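Long-range contacts in DNA repair protein RecN (Deinococcus radiodurans, PDB 4ABX), which may take part in recombinational repair of damaged DNA as an SMC-like, ATP-binding protein, of which this chain is the coiled-coil domain: residues R12-L17 against A160-D165; T39-L44 against R126-L131; S45-I50 against G116-P121. All blocks are in the same frame, centred on the assembly; numbering follows the deposited sequence.

Interaction 1. Residues R12-L17 against A160-D165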
ATOM      1  N   ARG A  12     -48.279 -37.575 -34.349  1.00 27.61           N
ATOM      2  CA  ARG A  12     -47.471 -36.506 -33.780  1.00 20.95           C
ATOM      3  C   ARG A  12     -47.638 -36.433 -32.264  1.00 21.40           C
ATOM      4  O   ARG A  12     -46.686 -36.159 -31.545  1.00 25.28           O
ATOM      5  CB  ARG A  12     -47.782 -35.154 -34.447  1.00 24.37           C
ATOM      6  CG  ARG A  12     -47.412 -35.102 -35.939  1.00 20.01           C
ATOM      7  CD  ARG A  12     -47.407 -33.679 -36.495  1.00 21.69           C
ATOM      8  NE  ARG A  12     -48.651 -32.964 -36.223  1.00 23.16           N
ATOM      9  CZ  ARG A  12     -49.707 -32.956 -37.030  1.00 31.78           C
ATOM     10  NH1 ARG A  12     -49.687 -33.624 -38.180  1.00 28.51           N
ATOM     11  NH2 ARG A  12     -50.791 -32.273 -36.686  1.00 33.03           N
ATOM     12  N   GLN A  13     -48.848 -36.688 -31.779  1.00 22.04           N
ATOM     13  CA  GLN A  13     -49.090 -36.647 -30.345  1.00 24.33           C
ATOM     14  C   GLN A  13     -48.330 -37.766 -29.639  1.00 27.40           C
ATOM     15  O   GLN A  13     -47.814 -37.578 -28.538  1.00 25.89           O
ATOM     16  CB  GLN A  13     -50.586 -36.726 -30.036  1.00 25.31           C
ATOM     17  CG  GLN A  13     -50.916 -36.605 -28.551  1.00 26.06           C
ATOM     18  CD  GLN A  13     -50.700 -35.202 -28.013  1.00 35.66           C
ATOM     19  OE1 GLN A  13     -50.845 -34.955 -26.817  1.00 38.70           O
ATOM     20  NE2 GLN A  13     -50.362 -34.275 -28.898  1.00 38.39           N
ATOM     21  N   ILE A  14     -48.259 -38.929 -30.279  1.00 30.56           N
ATOM     22  CA  ILE A  14     -47.467 -40.042 -29.754  1.00 27.47           C
ATOM     23  C   ILE A  14     -45.991 -39.663 -29.585  1.00 25.56           C
ATOM     24  O   ILE A  14     -45.385 -39.982 -28.564  1.00 25.70           O
ATOM     25  CB  ILE A  14     -47.597 -41.303 -30.641  1.00 24.64           C
ATOM     26  CG1 ILE A  14     -48.996 -41.902 -30.489  1.00 23.00           C
ATOM     27  CG2 ILE A  14     -46.526 -42.336 -30.285  1.00 24.79           C
ATOM     28  CD1 ILE A  14     -49.295 -43.055 -31.443  1.00 26.92           C
ATOM     29  N   ASP A  15     -45.421 -38.985 -30.583  1.00 19.85           N
ATOM     30  CA  ASP A  15     -44.026 -38.548 -30.514  1.00 23.38           C
ATOM     31  C   ASP A  15     -43.819 -37.521 -29.405  1.00 24.75           C
ATOM     32  O   ASP A  15     -42.826 -37.560 -28.683  1.00 27.19           O
ATOM     33  CB  ASP A  15     -43.574 -37.937 -31.845  1.00 28.11           C
ATOM     34  CG  ASP A  15     -43.308 -38.981 -32.916  1.00 33.46           C
ATOM     35  OD1 ASP A  15     -43.098 -40.159 -32.566  1.00 31.70           O
ATOM     36  OD2 ASP A  15     -43.294 -38.614 -34.110  1.00 33.34           O
ATOM     37  N   LEU A  16     -44.755 -36.584 -29.299  1.00 29.23           N
ATOM     38  CA  LEU A  16     -44.713 -35.558 -28.261  1.00 27.06           C
ATOM     39  C   LEU A  16     -44.644 -36.181 -26.867  1.00 27.13           C
ATOM     40  O   LEU A  16     -43.763 -35.864 -26.068  1.00 28.35           O
ATOM     41  CB  LEU A  16     -45.956 -34.669 -28.367  1.00 28.41           C
ATOM     42  CG  LEU A  16     -46.217 -33.645 -27.260  1.00 31.88           C
ATOM     43  CD1 LEU A  16     -45.029 -32.710 -27.097  1.00 26.36           C
ATOM     44  CD2 LEU A  16     -47.477 -32.857 -27.566  1.00 36.24           C
ATOM     45  N   LEU A  17     -45.582 -37.074 -26.580  1.00 26.14           N
ATOM     46  CA  LEU A  17     -45.687 -37.659 -25.252  1.00 21.68           C
ATOM     47  C   LEU A  17     -44.492 -38.559 -24.944  1.00 22.13           C
ATOM     48  O   LEU A  17     -43.944 -38.523 -23.839  1.00 23.81           O
ATOM     49  CB  LEU A  17     -46.996 -38.440 -25.122  1.00 22.68           C
ATOM     50  CG  LEU A  17     -48.277 -37.621 -25.296  1.00 20.36           C
ATOM     51  CD1 LEU A  17     -49.480 -38.538 -25.547  1.00 19.82           C
ATOM     52  CD2 LEU A  17     -48.513 -36.722 -24.085  1.00 22.92           C
ATOM     53  N   ALA A 160     -50.159 -44.562 -23.831  1.00 31.03           N
ATOM     54  CA  ALA A 160     -50.576 -45.949 -23.981  1.00 35.30           C
ATOM     55  C   ALA A 160     -51.915 -46.060 -24.707  1.00 35.65           C
ATOM     56  O   ALA A 160     -52.115 -46.961 -25.526  1.00 32.64           O
ATOM     57  CB  ALA A 160     -50.642 -46.642 -22.625  1.00 39.39           C
ATOM     58  N   GLY A 161     -52.833 -45.148 -24.400  1.00 32.95           N
ATOM     59  CA  GLY A 161     -54.144 -45.157 -25.026  1.00 35.17           C
ATOM     60  C   GLY A 161     -54.055 -44.881 -26.514  1.00 32.81           C
ATOM     61  O   GLY A 161     -54.780 -45.473 -27.317  1.00 33.87           O
ATOM     62  N   LEU A 162     -53.154 -43.981 -26.891  1.00 31.15           N
ATOM     63  CA  LEU A 162     -52.986 -43.632 -28.298  1.00 30.22           C
ATOM     64  C   LEU A 162     -52.360 -44.771 -29.096  1.00 29.03           C
ATOM     65  O   LEU A 162     -52.789 -45.070 -30.208  1.00 36.02           O
ATOM     66  CB  LEU A 162     -52.160 -42.353 -28.447  1.00 26.90           C
ATOM     67  CG  LEU A 162     -52.871 -41.085 -27.969  1.00 32.81           C
ATOM     68  CD1 LEU A 162     -52.007 -39.855 -28.200  1.00 33.97           C
ATOM     69  CD2 LEU A 162     -54.215 -40.935 -28.659  1.00 33.19           C
ATOM     70  N   GLU A 163     -51.348 -45.408 -28.519  1.00 29.41           N
ATOM     71  CA  GLU A 163     -50.709 -46.548 -29.159  1.00 34.01           C
ATOM     72  C   GLU A 163     -51.705 -47.685 -29.379  1.00 36.44           C
ATOM     73  O   GLU A 163     -51.670 -48.362 -30.406  1.00 34.11           O
ATOM     74  CB  GLU A 163     -49.519 -47.026 -28.326  1.00 37.87           C
ATOM     75  CG  GLU A 163     -48.404 -45.999 -28.222  1.00 34.67           C
ATOM     76  CD  GLU A 163     -47.252 -46.473 -27.364  1.00 37.79           C
ATOM     77  OE1 GLU A 163     -47.486 -47.302 -26.460  1.00 43.54           O
ATOM     78  OE2 GLU A 163     -46.112 -46.022 -27.597  1.00 35.62           O
ATOM     79  N   GLU A 164     -52.598 -47.887 -28.414  1.00 37.34           N
ATOM     80  CA  GLU A 164     -53.619 -48.921 -28.539  1.00 43.84           C
ATOM     81  C   GLU A 164     -54.613 -48.590 -29.649  1.00 43.19           C
ATOM     82  O   GLU A 164     -55.043 -49.477 -30.392  1.00 42.51           O
ATOM     83  CB  GLU A 164     -54.360 -49.119 -27.216  1.00 50.39           C
ATOM     84  CG  GLU A 164     -55.406 -50.225 -27.266  1.00 55.50           C
ATOM     85  CD  GLU A 164     -56.169 -50.367 -25.967  1.00 64.68           C
ATOM     86  OE1 GLU A 164     -55.610 -50.931 -25.002  1.00 69.90           O
ATOM     87  OE2 GLU A 164     -57.331 -49.913 -25.909  1.00 66.57           O
ATOM     88  N   ASP A 165     -54.978 -47.314 -29.757  1.00 42.48           N
ATOM     89  CA  ASP A 165     -55.907 -46.875 -30.792  1.00 42.18           C
ATOM     90  C   ASP A 165     -55.325 -47.149 -32.174  1.00 41.73           C
ATOM     91  O   ASP A 165     -56.043 -47.535 -33.097  1.00 41.87           O
ATOM     92  CB  ASP A 165     -56.224 -45.384 -30.649  1.00 37.61           C
ATOM     93  CG  ASP A 165     -56.946 -45.060 -29.355  1.00 37.24           C
ATOM     94  OD1 ASP A 165     -57.665 -45.936 -28.835  1.00 41.38           O
ATOM     95  OD2 ASP A 165     -56.794 -43.924 -28.855  1.00 36.97           O
TER
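Leu162 reaches across from helix 145-169 into the group formed by Gln13, Ile14 and Leu17 on helix 6-27. Its CB lies 3.8 Å from Ile14 CG1, and the two side chains pass alongside, heading opposite ways. At the next bond CG stands anti to the carbonyl carbon, and the second torsion (chi2 -178°) sets CD1 anti to CA and takes it toward helix 6-27. There CD1 meets two residues one helical turn apart. It presses against the aliphatic start of Gln13, with Gln13 CG 3.4 Å from Leu162 CD1, a close fit, and it touches a methyl of Leu17, whose CD1 is 3.9 Å from Leu162 CD1. The Leu17 side chain lies roughly perpendicular to that of Leu162, and the two meet methyl to methyl through CD1 of each. The tip of Ile14, CD1, lies by Glu163, 4.3 Å from the backbone N of Glu163 and beside that residue's CG. Beyond the segment, Ile14 also packs on Leu159 and Glu166, while Gln13 and Leu17 both touch Glu158. The helix segments run at 147° to each other with axes 9.8 Å apart: apolar packing of two antiparallel helices, as expected of the coiled-coil arm of an SMC-like protein.

Interaction 2. Residues T39-L44 against R126-L131; sequences TELSRL and RVEARL
Leu41 and Val127 carry this contact, with Leu131 in third place. Their backbones come close, the CA of Leu41 lying 6.3 Å from the CA of Val127, and the two branches of Val127 divide the work. CG1 lies against the base of Leu41, 3.9 Å from its CB, while CG2 turns to Glu40 and Leu44, one turn apart on helix 33-63, touching Glu40 CG at 3.9 Å and the CD1 methyl of Leu44 a little farther off. Leu41 holds its CG anti to the backbone N (chi1 179°), and its fork then straddles two residues of helix 121-141. One prong, CD1, sits 3.7 Å from Glu128 CG, on the aliphatic part of that acid; the other, CD2, meets Leu131 CD1 at 3.8 Å.

Glu40 serves two purposes. Its CG packs on Val127, and the chain bends at chi2, bringing the carboxylate round to a salt bridge with Arg43 on the same helix. Arg43 grips it side-on, one oxygen to each nitrogen: NE to Glu40 OE1 is 2.9 Å and nearly straight (174°), and Arg43 NH2 is 2.6 Å from Glu40 OE2. Both oxygens lie in the guanidinium plane, yet the nitrogens approach from well above the carboxylate plane. With an alanine in place of Glu40, Val127 CG2 would probably lose part of its cover and the Arg43 guanidinium be left without its carboxylate mate, free to turn.

The pair is antiparallel, the segments running at 145° to each other. Toward its two ends the seam continues, Leu44 packing on Ala123 and Leu124 of helix 121-141 and Leu131 on Leu37 and Asn38 of helix 33-63, while Arg130 ties helix 121-141 to the start of helix 33-63 through a salt bridge with Glu33 and to the end of helix 6-27 through Val27 O.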
ATOM      1  N   THR A  39     -29.406 -27.220   0.949  1.00 23.70           N
ATOM      2  CA  THR A  39     -28.592 -27.158   2.157  1.00 25.67           C
ATOM      3  C   THR A  39     -27.113 -27.361   1.828  1.00 24.69           C
ATOM      4  O   THR A  39     -26.249 -26.642   2.329  1.00 24.96           O
ATOM      5  CB  THR A  39     -29.067 -28.203   3.192  1.00 33.87           C
ATOM      6  OG1 THR A  39     -30.319 -27.780   3.745  1.00 36.98           O
ATOM      7  CG2 THR A  39     -28.053 -28.361   4.311  1.00 40.15           C
ATOM      8  N   GLU A  40     -26.828 -28.329   0.964  1.00 21.79           N
ATOM      9  CA  GLU A  40     -25.457 -28.623   0.556  1.00 25.90           C
ATOM     10  C   GLU A  40     -24.875 -27.515  -0.341  1.00 25.33           C
ATOM     11  O   GLU A  40     -23.693 -27.182  -0.246  1.00 22.03           O
ATOM     12  CB  GLU A  40     -25.401 -29.993  -0.131  1.00 28.86           C
ATOM     13  CG  GLU A  40     -24.006 -30.490  -0.466  1.00 33.83           C
ATOM     14  CD  GLU A  40     -23.188 -30.898   0.753  1.00 33.45           C
ATOM     15  OE1 GLU A  40     -23.607 -30.641   1.907  1.00 27.76           O
ATOM     16  OE2 GLU A  40     -22.103 -31.477   0.543  1.00 36.49           O
ATOM     17  N   LEU A  41     -25.713 -26.935  -1.198  1.00 23.27           N
ATOM     18  CA  LEU A  41     -25.313 -25.781  -2.008  1.00 21.78           C
ATOM     19  C   LEU A  41     -24.828 -24.600  -1.154  1.00 24.66           C
ATOM     20  O   LEU A  41     -23.793 -23.976  -1.445  1.00 17.96           O
ATOM     21  CB  LEU A  41     -26.479 -25.317  -2.887  1.00 20.23           C
ATOM     22  CG  LEU A  41     -26.197 -24.100  -3.773  1.00 23.45           C
ATOM     23  CD1 LEU A  41     -25.156 -24.443  -4.815  1.00 23.19           C
ATOM     24  CD2 LEU A  41     -27.477 -23.584  -4.427  1.00 20.89           C
ATOM     25  N   SER A  42     -25.589 -24.276  -0.115  1.00 21.97           N
ATOM     26  CA  SER A  42     -25.202 -23.189   0.784  1.00 20.37           C
ATOM     27  C   SER A  42     -23.909 -23.531   1.516  1.00 22.30           C
ATOM     28  O   SER A  42     -23.018 -22.690   1.645  1.00 29.27           O
ATOM     29  CB  SER A  42     -26.305 -22.902   1.804  1.00 24.28           C
ATOM     30  OG  SER A  42     -27.473 -22.425   1.168  1.00 33.06           O
ATOM     31  N   ARG A  43     -23.816 -24.763   2.008  1.00 28.49           N
ATOM     32  CA  ARG A  43     -22.634 -25.194   2.746  1.00 28.44           C
ATOM     33  C   ARG A  43     -21.380 -25.045   1.894  1.00 27.01           C
ATOM     34  O   ARG A  43     -20.379 -24.507   2.356  1.00 25.14           O
ATOM     35  CB  ARG A  43     -22.768 -26.644   3.220  1.00 26.93           C
ATOM     36  CG  ARG A  43     -21.618 -27.096   4.127  1.00 29.92           C
ATOM     37  CD  ARG A  43     -21.693 -28.582   4.471  1.00 31.03           C
ATOM     38  NE  ARG A  43     -21.432 -29.445   3.319  1.00 32.98           N
ATOM     39  CZ  ARG A  43     -20.215 -29.790   2.898  1.00 36.09           C
ATOM     40  NH1 ARG A  43     -19.138 -29.341   3.527  1.00 37.08           N
ATOM     41  NH2 ARG A  43     -20.074 -30.582   1.844  1.00 35.52           N
ATOM     42  N   LEU A  44     -21.442 -25.520   0.652  1.00 22.80           N
ATOM     43  CA  LEU A  44     -20.287 -25.483  -0.243  1.00 22.54           C
ATOM     44  C   LEU A  44     -19.998 -24.081  -0.770  1.00 24.37           C
ATOM     45  O   LEU A  44     -18.838 -23.681  -0.899  1.00 28.12           O
ATOM     46  CB  LEU A  44     -20.475 -26.449  -1.419  1.00 18.96           C
ATOM     47  CG  LEU A  44     -20.409 -27.944  -1.087  1.00 27.93           C
ATOM     48  CD1 LEU A  44     -21.100 -28.783  -2.157  1.00 30.75           C
ATOM     49  CD2 LEU A  44     -18.970 -28.390  -0.898  1.00 26.44           C
ATOM     50  N   ARG A 126     -21.416 -30.177  -9.024  1.00 35.18           N
ATOM     51  CA  ARG A 126     -22.324 -31.301  -9.199  1.00 34.45           C
ATOM     52  C   ARG A 126     -23.684 -31.026  -8.560  1.00 28.29           C
ATOM     53  O   ARG A 126     -24.718 -31.427  -9.092  1.00 29.67           O
ATOM     54  CB  ARG A 126     -21.705 -32.582  -8.649  1.00 40.63           C
ATOM     55  CG  ARG A 126     -20.504 -33.058  -9.451  1.00 47.27           C
ATOM     56  CD  ARG A 126     -20.130 -34.492  -9.105  1.00 48.01           C
ATOM     57  NE  ARG A 126     -19.699 -34.636  -7.718  1.00 49.09           N
ATOM     58  CZ  ARG A 126     -18.445 -34.466  -7.308  1.00 49.42           C
ATOM     59  NH1 ARG A 126     -17.501 -34.140  -8.183  1.00 48.95           N
ATOM     60  NH2 ARG A 126     -18.136 -34.620  -6.026  1.00 44.92           N
ATOM     61  N   VAL A 127     -23.674 -30.335  -7.426  1.00 24.78           N
ATOM     62  CA  VAL A 127     -24.907 -29.940  -6.759  1.00 25.43           C
ATOM     63  C   VAL A 127     -25.678 -28.958  -7.625  1.00 27.48           C
ATOM     64  O   VAL A 127     -26.902 -29.055  -7.750  1.00 21.13           O
ATOM     65  CB  VAL A 127     -24.627 -29.296  -5.392  1.00 25.42           C
ATOM     66  CG1 VAL A 127     -25.863 -28.587  -4.873  1.00 23.52           C
ATOM     67  CG2 VAL A 127     -24.148 -30.351  -4.403  1.00 28.33           C
ATOM     68  N   GLU A 128     -24.959 -28.011  -8.222  1.00 23.55           N
ATOM     69  CA  GLU A 128     -25.583 -27.038  -9.107  1.00 25.21           C
ATOM     70  C   GLU A 128     -26.149 -27.704 -10.359  1.00 20.26           C
ATOM     71  O   GLU A 128     -27.232 -27.352 -10.820  1.00 18.34           O
ATOM     72  CB  GLU A 128     -24.593 -25.930  -9.488  1.00 33.18           C
ATOM     73  CG  GLU A 128     -24.097 -25.105  -8.303  1.00 35.28           C
ATOM     74  CD  GLU A 128     -23.389 -23.829  -8.730  1.00 43.80           C
ATOM     75  OE1 GLU A 128     -24.059 -22.929  -9.284  1.00 32.73           O
ATOM     76  OE2 GLU A 128     -22.163 -23.727  -8.510  1.00 52.56           O
ATOM     77  N   ALA A 129     -25.408 -28.665 -10.905  1.00 19.78           N
ATOM     78  CA  ALA A 129     -25.848 -29.384 -12.094  1.00 22.64           C
ATOM     79  C   ALA A 129     -27.157 -30.142 -11.852  1.00 25.28           C
ATOM     80  O   ALA A 129     -28.024 -30.181 -12.725  1.00 31.23           O
ATOM     81  CB  ALA A 129     -24.758 -30.332 -12.578  1.00 25.79           C
ATOM     82  N   ARG A 130     -27.302 -30.740 -10.673  1.00 22.66           N
ATOM     83  CA  ARG A 130     -28.537 -31.451 -10.338  1.00 17.03           C
ATOM     84  C   ARG A 130     -29.696 -30.472 -10.192  1.00 22.35           C
ATOM     85  O   ARG A 130     -30.789 -30.706 -10.708  1.00 21.01           O
ATOM     86  CB  ARG A 130     -28.379 -32.269  -9.048  1.00 22.02           C
ATOM     87  CG  ARG A 130     -29.621 -33.094  -8.667  1.00 21.15           C
ATOM     88  CD  ARG A 130     -29.923 -34.186  -9.706  1.00 26.09           C
ATOM     89  NE  ARG A 130     -31.126 -34.957  -9.383  1.00 24.28           N
ATOM     90  CZ  ARG A 130     -31.734 -35.784 -10.231  1.00 27.43           C
ATOM     91  NH1 ARG A 130     -31.257 -35.947 -11.461  1.00 30.09           N
ATOM     92  NH2 ARG A 130     -32.823 -36.445  -9.857  1.00 20.94           N
ATOM     93  N   LEU A 131     -29.447 -29.376  -9.482  1.00 21.27           N
ATOM     94  CA  LEU A 131     -30.459 -28.347  -9.268  1.00 26.31           C
ATOM     95  C   LEU A 131     -30.899 -27.726 -10.589  1.00 25.68           C
ATOM     96  O   LEU A 131     -32.073 -27.401 -10.783  1.00 24.84           O
ATOM     97  CB  LEU A 131     -29.918 -27.264  -8.328  1.00 27.22           C
ATOM     98  CG  LEU A 131     -29.794 -27.687  -6.865  1.00 22.93           C
ATOM     99  CD1 LEU A 131     -29.028 -26.647  -6.046  1.00 24.01           C
ATOM    100  CD2 LEU A 131     -31.177 -27.939  -6.283  1.00 19.41           C
TER

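Interaction 3. Residues S45-I50 against G116-P121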
ATOM      1  N   SER A  45     -21.050 -23.340  -1.098  1.00 19.22           N
ATOM      2  CA  SER A  45     -20.866 -21.974  -1.569  1.00 24.96           C
ATOM      3  C   SER A  45     -20.194 -21.143  -0.478  1.00 24.22           C
ATOM      4  O   SER A  45     -19.273 -20.373  -0.747  1.00 20.84           O
ATOM      5  CB  SER A  45     -22.201 -21.344  -1.975  1.00 23.57           C
ATOM      6  OG  SER A  45     -22.002 -20.024  -2.462  1.00 32.07           O
ATOM      7  N   ASN A  46     -20.647 -21.311   0.760  1.00 25.57           N
ATOM      8  CA  ASN A  46     -20.049 -20.579   1.876  1.00 24.96           C
ATOM      9  C   ASN A  46     -18.575 -20.904   2.087  1.00 28.05           C
ATOM     10  O   ASN A  46     -17.780 -20.010   2.381  1.00 26.82           O
ATOM     11  CB  ASN A  46     -20.847 -20.785   3.160  1.00 20.67           C
ATOM     12  CG  ASN A  46     -22.181 -20.088   3.115  1.00 22.39           C
ATOM     13  OD1 ASN A  46     -22.514 -19.448   2.118  1.00 26.40           O
ATOM     14  ND2 ASN A  46     -22.959 -20.211   4.183  1.00 27.39           N
ATOM     15  N   LEU A  47     -18.207 -22.176   1.920  1.00 23.80           N
ATOM     16  CA  LEU A  47     -16.801 -22.565   2.002  1.00 22.65           C
ATOM     17  C   LEU A  47     -15.997 -21.887   0.892  1.00 26.38           C
ATOM     18  O   LEU A  47     -14.856 -21.479   1.100  1.00 28.28           O
ATOM     19  CB  LEU A  47     -16.627 -24.086   1.943  1.00 25.80           C
ATOM     20  CG  LEU A  47     -17.100 -24.889   3.161  1.00 28.83           C
ATOM     21  CD1 LEU A  47     -16.957 -26.381   2.908  1.00 28.60           C
ATOM     22  CD2 LEU A  47     -16.328 -24.487   4.411  1.00 32.77           C
ATOM     23  N   HIS A  48     -16.599 -21.763  -0.285  1.00 27.13           N
ATOM     24  CA  HIS A  48     -15.957 -21.072  -1.400  1.00 25.54           C
ATOM     25  C   HIS A  48     -15.725 -19.597  -1.084  1.00 23.56           C
ATOM     26  O   HIS A  48     -14.659 -19.049  -1.358  1.00 22.29           O
ATOM     27  CB  HIS A  48     -16.800 -21.189  -2.666  1.00 27.03           C
ATOM     28  CG  HIS A  48     -16.257 -20.407  -3.823  1.00 27.52           C
ATOM     29  ND1 HIS A  48     -15.074 -20.735  -4.451  1.00 29.26           N
ATOM     30  CD2 HIS A  48     -16.728 -19.307  -4.453  1.00 32.00           C
ATOM     31  CE1 HIS A  48     -14.845 -19.871  -5.426  1.00 34.46           C
ATOM     32  NE2 HIS A  48     -15.829 -18.995  -5.447  1.00 33.71           N
ATOM     33  N   THR A  49     -16.739 -18.956  -0.516  1.00 22.49           N
ATOM     34  CA  THR A  49     -16.638 -17.557  -0.134  1.00 27.41           C
ATOM     35  C   THR A  49     -15.493 -17.314   0.852  1.00 26.15           C
ATOM     36  O   THR A  49     -14.706 -16.378   0.690  1.00 20.54           O
ATOM     37  CB  THR A  49     -17.956 -17.067   0.472  1.00 25.47           C
ATOM     38  OG1 THR A  49     -18.970 -17.101  -0.536  1.00 27.35           O
ATOM     39  CG2 THR A  49     -17.811 -15.645   1.002  1.00 31.14           C
ATOM     40  N   ILE A  50     -15.412 -18.167   1.870  1.00 29.44           N
ATOM     41  CA  ILE A  50     -14.362 -18.090   2.881  1.00 28.89           C
ATOM     42  C   ILE A  50     -12.970 -18.221   2.262  1.00 30.69           C
ATOM     43  O   ILE A  50     -12.061 -17.451   2.582  1.00 25.64           O
ATOM     44  CB  ILE A  50     -14.543 -19.194   3.957  1.00 25.83           C
ATOM     45  CG1 ILE A  50     -15.861 -18.998   4.710  1.00 22.16           C
ATOM     46  CG2 ILE A  50     -13.379 -19.189   4.942  1.00 29.58           C
ATOM     47  CD1 ILE A  50     -16.241 -20.169   5.597  1.00 25.73           C
ATOM     48  N   GLY A 116      -6.060 -24.645   4.099  1.00 42.42           N
ATOM     49  CA  GLY A 116      -6.730 -25.694   4.850  1.00 39.37           C
ATOM     50  C   GLY A 116      -8.212 -25.827   4.549  1.00 36.91           C
ATOM     51  O   GLY A 116      -8.915 -26.636   5.165  1.00 36.75           O
ATOM     52  N   SER A 117      -8.682 -25.036   3.591  1.00 31.42           N
ATOM     53  CA  SER A 117     -10.095 -25.002   3.229  1.00 33.48           C
ATOM     54  C   SER A 117     -10.662 -26.378   2.901  1.00 35.01           C
ATOM     55  O   SER A 117      -9.999 -27.203   2.272  1.00 34.11           O
ATOM     56  CB  SER A 117     -10.312 -24.068   2.038  1.00 35.65           C
ATOM     57  OG  SER A 117     -11.621 -24.209   1.515  1.00 31.06           O
ATOM     58  N   ALA A 118     -11.897 -26.613   3.334  1.00 36.75           N
ATOM     59  CA  ALA A 118     -12.624 -27.822   2.973  1.00 41.30           C
ATOM     60  C   ALA A 118     -13.531 -27.560   1.777  1.00 38.71           C
ATOM     61  O   ALA A 118     -14.429 -28.350   1.480  1.00 36.67           O
ATOM     62  CB  ALA A 118     -13.439 -28.323   4.155  1.00 44.83           C
ATOM     63  N   ALA A 119     -13.306 -26.439   1.097  1.00 35.59           N
ATOM     64  CA  ALA A 119     -14.072 -26.122  -0.103  1.00 34.71           C
ATOM     65  C   ALA A 119     -13.903 -27.253  -1.104  1.00 37.49           C
ATOM     66  O   ALA A 119     -12.819 -27.826  -1.227  1.00 36.43           O
ATOM     67  CB  ALA A 119     -13.614 -24.796  -0.708  1.00 33.64           C
ATOM     68  N   ASP A 120     -14.982 -27.575  -1.809  1.00 34.47           N
ATOM     69  CA  ASP A 120     -14.974 -28.665  -2.773  1.00 37.46           C
ATOM     70  C   ASP A 120     -15.641 -28.208  -4.061  1.00 35.48           C
ATOM     71  O   ASP A 120     -16.847 -28.374  -4.235  1.00 35.20           O
ATOM     72  CB  ASP A 120     -15.710 -29.875  -2.199  1.00 37.78           C
ATOM     73  CG  ASP A 120     -15.518 -31.127  -3.033  1.00 39.58           C
ATOM     74  OD1 ASP A 120     -15.025 -31.020  -4.176  1.00 43.97           O
ATOM     75  OD2 ASP A 120     -15.865 -32.217  -2.539  1.00 33.41           O
ATOM     76  N   PRO A 121     -14.857 -27.610  -4.965  1.00 39.58           N
ATOM     77  CA  PRO A 121     -15.370 -27.104  -6.240  1.00 41.15           C
ATOM     78  C   PRO A 121     -16.047 -28.199  -7.058  1.00 40.73           C
ATOM     79  O   PRO A 121     -17.001 -27.912  -7.781  1.00 38.57           O
ATOM     80  CB  PRO A 121     -14.107 -26.616  -6.953  1.00 45.09           C
ATOM     81  CG  PRO A 121     -13.165 -26.288  -5.853  1.00 43.25           C
ATOM     82  CD  PRO A 121     -13.427 -27.312  -4.789  1.00 41.95           C
TER
HETATM   83  O   HOH W   1     -12.948 -22.428   2.990  1.00 30.13           O
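Leu47 O and Ser117 OG stand 4.3 Å apart, and a single water joins them across the contact. It donates to the helix carbonyl Leu47 O at 2.8 Å and is hydrogen-bonded to Ser117 OG at 2.7 Å. That hydroxyl oxygen, Ser117 OG, has a further task within its own loop, accepting from the backbone N of Ala119 at 2.8 Å. The bond makes an ST turn in the linker between helix 87-115 and helix 121-141, where Ala118 and Ala119 lie against helix 33-63. Asp120 then takes the N-cap position of helix 121-141, its OD1 accepting from the N of Ala123, and its side chain packs on Leu44.

The van der Waals part of the contact is Leu47 laid along this turn. Its CB rests on the backbone of Ala119, 3.9 Å from the CA, with the Ala119 methyl beside it. Because CG stands anti to the carbonyl carbon (chi1 -70°) and the chain continues extended, Leu47 CD1 reaches on to Ala118, a methyl against a carbonyl oxygen at 3.5 Å from Ala118 O, and 4.2 Å from Ala118 CB. The Ala119 methyl also lies near the backbone N of His48. Other residues of segment 45-50 pack on the second subunit of the assembly: Asn46 on Tyr85, Thr49 on Ala81 and Ile50 on Asp86, all three of that neighbouring chain.

From the N terminus the chain runs along helix 6-27, whose early turns are met near the C terminus by helix 145-169; interaction 1 thus closes a loop holding nearly the whole domain. Helix 33-63 comes next and takes part in both other contacts: residues 39-44 pair with helix 121-141 in interaction 2, and residues 45-50 meet the linker just before that helix in interaction 3. The three loops are nested, 3 inside 2 inside 1, and none cross. Interactions 2 and 3 touch, Leu44 CD2 lying 3.8 Å from Asp120 CB. Interaction 1 stands apart, its centre 37 Å from that of interaction 2, farther along the same elongated hairpin.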